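Local coordinates for protein malic enzyme (Entamoeba histolytica, PDB 3NV9) that probably catalyses the NAD(P)-dependent oxidative decarboxylation of malate to pyruvate, at residues 320-326 and 343-349. Residues are numbered along the deposited sequence; the frame is centred on the assembly and turned at random.
Sequences KPIVFCC and AYIVATG. With NA (sodium ion), chain J.
Phe324 and Ala347 meet at the buried centre of a parallel strand pair, the last two strands of the Rossmann-type nucleotide-binding domain. Helix 335-340 makes the beta-alpha-beta crossover between strands 322-325 and 345-348, whose axes diverge by only 12°. Packing is tightest where Phe324 CD1 lies 3.4 Å from Ala347 CB, the methyl approaching the ring obliquely, while Ile345 CG2 sits at the ring's edge near its plane. Ile322 and Ile345 run side by side on this same face, which helix 193-213 covers through Ala209 and Thr202. On the opposite face Val323 CG2 meets CB of Ala343, which lies in the loop just before strand 345-348, with Ile314 of helix 311-315 against both residues. Between the faces, Val323 N donates to Ile345 O at 2.9 Å and Val323 O accepts from Ala347 N, whose carbonyl in turn takes Cys325 N.

The end at Lys320 and Tyr344 is partly exposed and more open to solvent. There Lys320 lies over one face of the Tyr344 ring, its CD 3.8 Å from the ring centroid in a CH-pi contact; Tyr344 CG, anti to its own backbone N (chi1 -174°), sets the ring alongside the lysine chain. Lys320 NZ, 5.5 Å from the centroid of the Tyr344 ring, adds at most a weak cation-pi attraction. Behind this pair, Pro321 O is gripped by two amides, Tyr344 N and Ile345 N. At the far end, Thr348 OG1 binds the sodium ion at 2.7 Å, joined by the carbonyl oxygens of Arg350 and Pro354.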
ATOM      1  N   LYS A 320      -7.892 -46.788   0.886  1.00 34.37           N
ATOM      2  CA  LYS A 320      -7.600 -45.534   1.608  1.00 32.29           C
ATOM      3  C   LYS A 320      -7.532 -44.285   0.686  1.00 31.07           C
ATOM      4  O   LYS A 320      -6.468 -43.635   0.491  1.00 30.18           O
ATOM      5  CB  LYS A 320      -6.381 -45.702   2.544  1.00 32.32           C
ATOM      6  CG  LYS A 320      -6.615 -46.664   3.749  1.00 33.79           C
ATOM      7  CD  LYS A 320      -5.359 -46.729   4.657  1.00 37.54           C
ATOM      8  CE  LYS A 320      -5.576 -47.526   5.930  1.00 38.10           C
ATOM      9  NZ  LYS A 320      -5.828 -49.001   5.775  1.00 40.86           N
ATOM     10  N   PRO A 321      -8.672 -43.949   0.079  1.00 28.76           N
ATOM     11  CA  PRO A 321      -8.630 -42.813  -0.822  1.00 28.60           C
ATOM     12  C   PRO A 321      -8.188 -41.459  -0.172  1.00 28.60           C
ATOM     13  O   PRO A 321      -8.618 -41.093   0.938  1.00 29.49           O
ATOM     14  CB  PRO A 321     -10.068 -42.704  -1.311  1.00 28.14           C
ATOM     15  CG  PRO A 321     -10.679 -44.052  -1.040  1.00 28.15           C
ATOM     16  CD  PRO A 321     -10.003 -44.558   0.160  1.00 28.73           C
ATOM     17  N   ILE A 322      -7.325 -40.754  -0.886  1.00 27.53           N
ATOM     18  CA  ILE A 322      -6.961 -39.410  -0.587  1.00 26.63           C
ATOM     19  C   ILE A 322      -7.769 -38.503  -1.526  1.00 26.24           C
ATOM     20  O   ILE A 322      -7.606 -38.601  -2.728  1.00 26.36           O
ATOM     21  CB  ILE A 322      -5.491 -39.215  -0.862  1.00 25.42           C
ATOM     22  CG1 ILE A 322      -4.680 -39.960   0.195  1.00 25.23           C
ATOM     23  CG2 ILE A 322      -5.120 -37.746  -0.880  1.00 23.25           C
ATOM     24  CD1 ILE A 322      -3.234 -40.149  -0.243  1.00 23.56           C
ATOM     25  N   VAL A 323      -8.604 -37.624  -0.964  1.00 25.38           N
ATOM     26  CA  VAL A 323      -9.430 -36.717  -1.761  1.00 25.74           C
ATOM     27  C   VAL A 323      -9.197 -35.257  -1.375  1.00 26.50           C
ATOM     28  O   VAL A 323      -9.475 -34.898  -0.253  1.00 26.15           O
ATOM     29  CB  VAL A 323     -10.913 -37.030  -1.544  1.00 26.78           C
ATOM     30  CG1 VAL A 323     -11.797 -36.085  -2.318  1.00 24.99           C
ATOM     31  CG2 VAL A 323     -11.228 -38.573  -1.870  1.00 25.08           C
ATOM     32  N   PHE A 324      -8.687 -34.420  -2.297  1.00 27.11           N
ATOM     33  CA  PHE A 324      -8.615 -32.975  -2.035  1.00 27.12           C
ATOM     34  C   PHE A 324      -9.707 -32.230  -2.797  1.00 27.52           C
ATOM     35  O   PHE A 324      -9.745 -32.252  -4.006  1.00 27.15           O
ATOM     36  CB  PHE A 324      -7.227 -32.413  -2.359  1.00 25.76           C
ATOM     37  CG  PHE A 324      -6.100 -32.989  -1.511  1.00 25.92           C
ATOM     38  CD1 PHE A 324      -6.359 -33.808  -0.390  1.00 23.35           C
ATOM     39  CD2 PHE A 324      -4.768 -32.657  -1.799  1.00 23.17           C
ATOM     40  CE1 PHE A 324      -5.287 -34.295   0.382  1.00 21.84           C
ATOM     41  CE2 PHE A 324      -3.699 -33.141  -1.034  1.00 23.80           C
ATOM     42  CZ  PHE A 324      -3.955 -33.981   0.044  1.00 18.76           C
ATOM     43  N   CYS A 325     -10.596 -31.569  -2.063  1.00 28.61           N
ATOM     44  CA  CYS A 325     -11.686 -30.776  -2.647  1.00 28.17           C
ATOM     45  C   CYS A 325     -11.524 -29.330  -2.178  1.00 26.69           C
ATOM     46  O   CYS A 325     -12.074 -28.945  -1.143  1.00 25.53           O
ATOM     47  CB  CYS A 325     -13.012 -31.299  -2.132  1.00 28.82           C
ATOM     48  SG  CYS A 325     -13.466 -32.855  -2.827  1.00 36.05           S
ATOM     49  N   CYS A 326     -10.798 -28.520  -2.931  1.00 24.83           N
ATOM     50  CA  CYS A 326     -10.352 -27.248  -2.354  1.00 25.39           C
ATOM     51  C   CYS A 326     -11.123 -25.986  -2.841  1.00 25.33           C
ATOM     52  O   CYS A 326     -10.752 -24.865  -2.551  1.00 25.59           O
ATOM     53  CB  CYS A 326      -8.811 -27.152  -2.475  1.00 24.42           C
ATOM     54  SG  CYS A 326      -8.012 -28.501  -1.434  1.00 26.65           S
ATOM     55  N   ALA A 343     -13.640 -42.217   1.916  1.00 32.74           N
ATOM     56  CA  ALA A 343     -12.378 -41.478   1.814  1.00 31.79           C
ATOM     57  C   ALA A 343     -11.642 -41.606   3.138  1.00 31.26           C
ATOM     58  O   ALA A 343     -12.253 -41.559   4.210  1.00 30.76           O
ATOM     59  CB  ALA A 343     -12.620 -40.022   1.469  1.00 31.35           C
ATOM     60  N   TYR A 344     -10.334 -41.797   3.055  1.00 30.20           N
ATOM     61  CA  TYR A 344      -9.555 -41.971   4.271  1.00 28.71           C
ATOM     62  C   TYR A 344      -9.010 -40.631   4.793  1.00 28.07           C
ATOM     63  O   TYR A 344      -9.013 -40.353   6.021  1.00 28.94           O
ATOM     64  CB  TYR A 344      -8.434 -42.950   3.988  1.00 28.51           C
ATOM     65  CG  TYR A 344      -7.644 -43.315   5.192  1.00 30.76           C
ATOM     66  CD1 TYR A 344      -8.217 -43.998   6.263  1.00 33.71           C
ATOM     67  CD2 TYR A 344      -6.317 -42.989   5.265  1.00 32.44           C
ATOM     68  CE1 TYR A 344      -7.448 -44.336   7.380  1.00 35.65           C
ATOM     69  CE2 TYR A 344      -5.551 -43.341   6.343  1.00 33.06           C
ATOM     70  CZ  TYR A 344      -6.107 -43.991   7.390  1.00 34.96           C
ATOM     71  OH  TYR A 344      -5.287 -44.287   8.452  1.00 38.73           O
ATOM     72  N   ILE A 345      -8.535 -39.834   3.843  1.00 26.86           N
ATOM     73  CA  ILE A 345      -8.003 -38.486   4.048  1.00 25.70           C
ATOM     74  C   ILE A 345      -8.739 -37.541   3.102  1.00 24.89           C
ATOM     75  O   ILE A 345      -8.863 -37.825   1.894  1.00 24.99           O
ATOM     76  CB  ILE A 345      -6.497 -38.445   3.766  1.00 24.63           C
ATOM     77  CG1 ILE A 345      -5.721 -39.269   4.805  1.00 25.48           C
ATOM     78  CG2 ILE A 345      -5.951 -37.019   3.652  1.00 24.19           C
ATOM     79  CD1 ILE A 345      -4.344 -39.620   4.353  1.00 19.84           C
ATOM     80  N   VAL A 346      -9.241 -36.444   3.667  1.00 24.06           N
ATOM     81  CA  VAL A 346      -9.957 -35.393   2.916  1.00 23.20           C
ATOM     82  C   VAL A 346      -9.427 -34.025   3.334  1.00 23.05           C
ATOM     83  O   VAL A 346      -9.341 -33.712   4.546  1.00 21.05           O
ATOM     84  CB  VAL A 346     -11.508 -35.405   3.220  1.00 23.02           C
ATOM     85  CG1 VAL A 346     -12.260 -34.414   2.310  1.00 20.90           C
ATOM     86  CG2 VAL A 346     -12.099 -36.795   3.065  1.00 22.87           C
ATOM     87  N   ALA A 347      -9.074 -33.221   2.335  1.00 22.83           N
ATOM     88  CA  ALA A 347      -8.672 -31.842   2.543  1.00 23.17           C
ATOM     89  C   ALA A 347      -9.635 -30.914   1.834  1.00 23.77           C
ATOM     90  O   ALA A 347     -10.159 -31.249   0.756  1.00 24.65           O
ATOM     91  CB  ALA A 347      -7.322 -31.609   1.971  1.00 22.71           C
ATOM     92  N   THR A 348      -9.814 -29.727   2.406  1.00 23.42           N
ATOM     93  CA  THR A 348     -10.480 -28.614   1.724  1.00 23.10           C
ATOM     94  C   THR A 348      -9.620 -27.358   1.825  1.00 22.96           C
ATOM     95  O   THR A 348      -8.544 -27.357   2.430  1.00 23.71           O
ATOM     96  CB  THR A 348     -11.934 -28.321   2.288  1.00 23.38           C
ATOM     97  OG1 THR A 348     -11.875 -27.553   3.472  1.00 19.85           O
ATOM     98  CG2 THR A 348     -12.708 -29.558   2.585  1.00 24.54           C
ATOM     99  N   GLY A 349     -10.110 -26.286   1.234  1.00 23.36           N
ATOM    100  CA  GLY A 349      -9.482 -24.973   1.321  1.00 23.49           C
ATOM    101  C   GLY A 349      -9.821 -24.205   2.584  1.00 22.75           C
ATOM    102  O   GLY A 349      -9.269 -23.148   2.816  1.00 24.97           O
TER
HETATM  103 NA    NA J 495      -9.951 -28.089   5.271  1.00 28.96          NA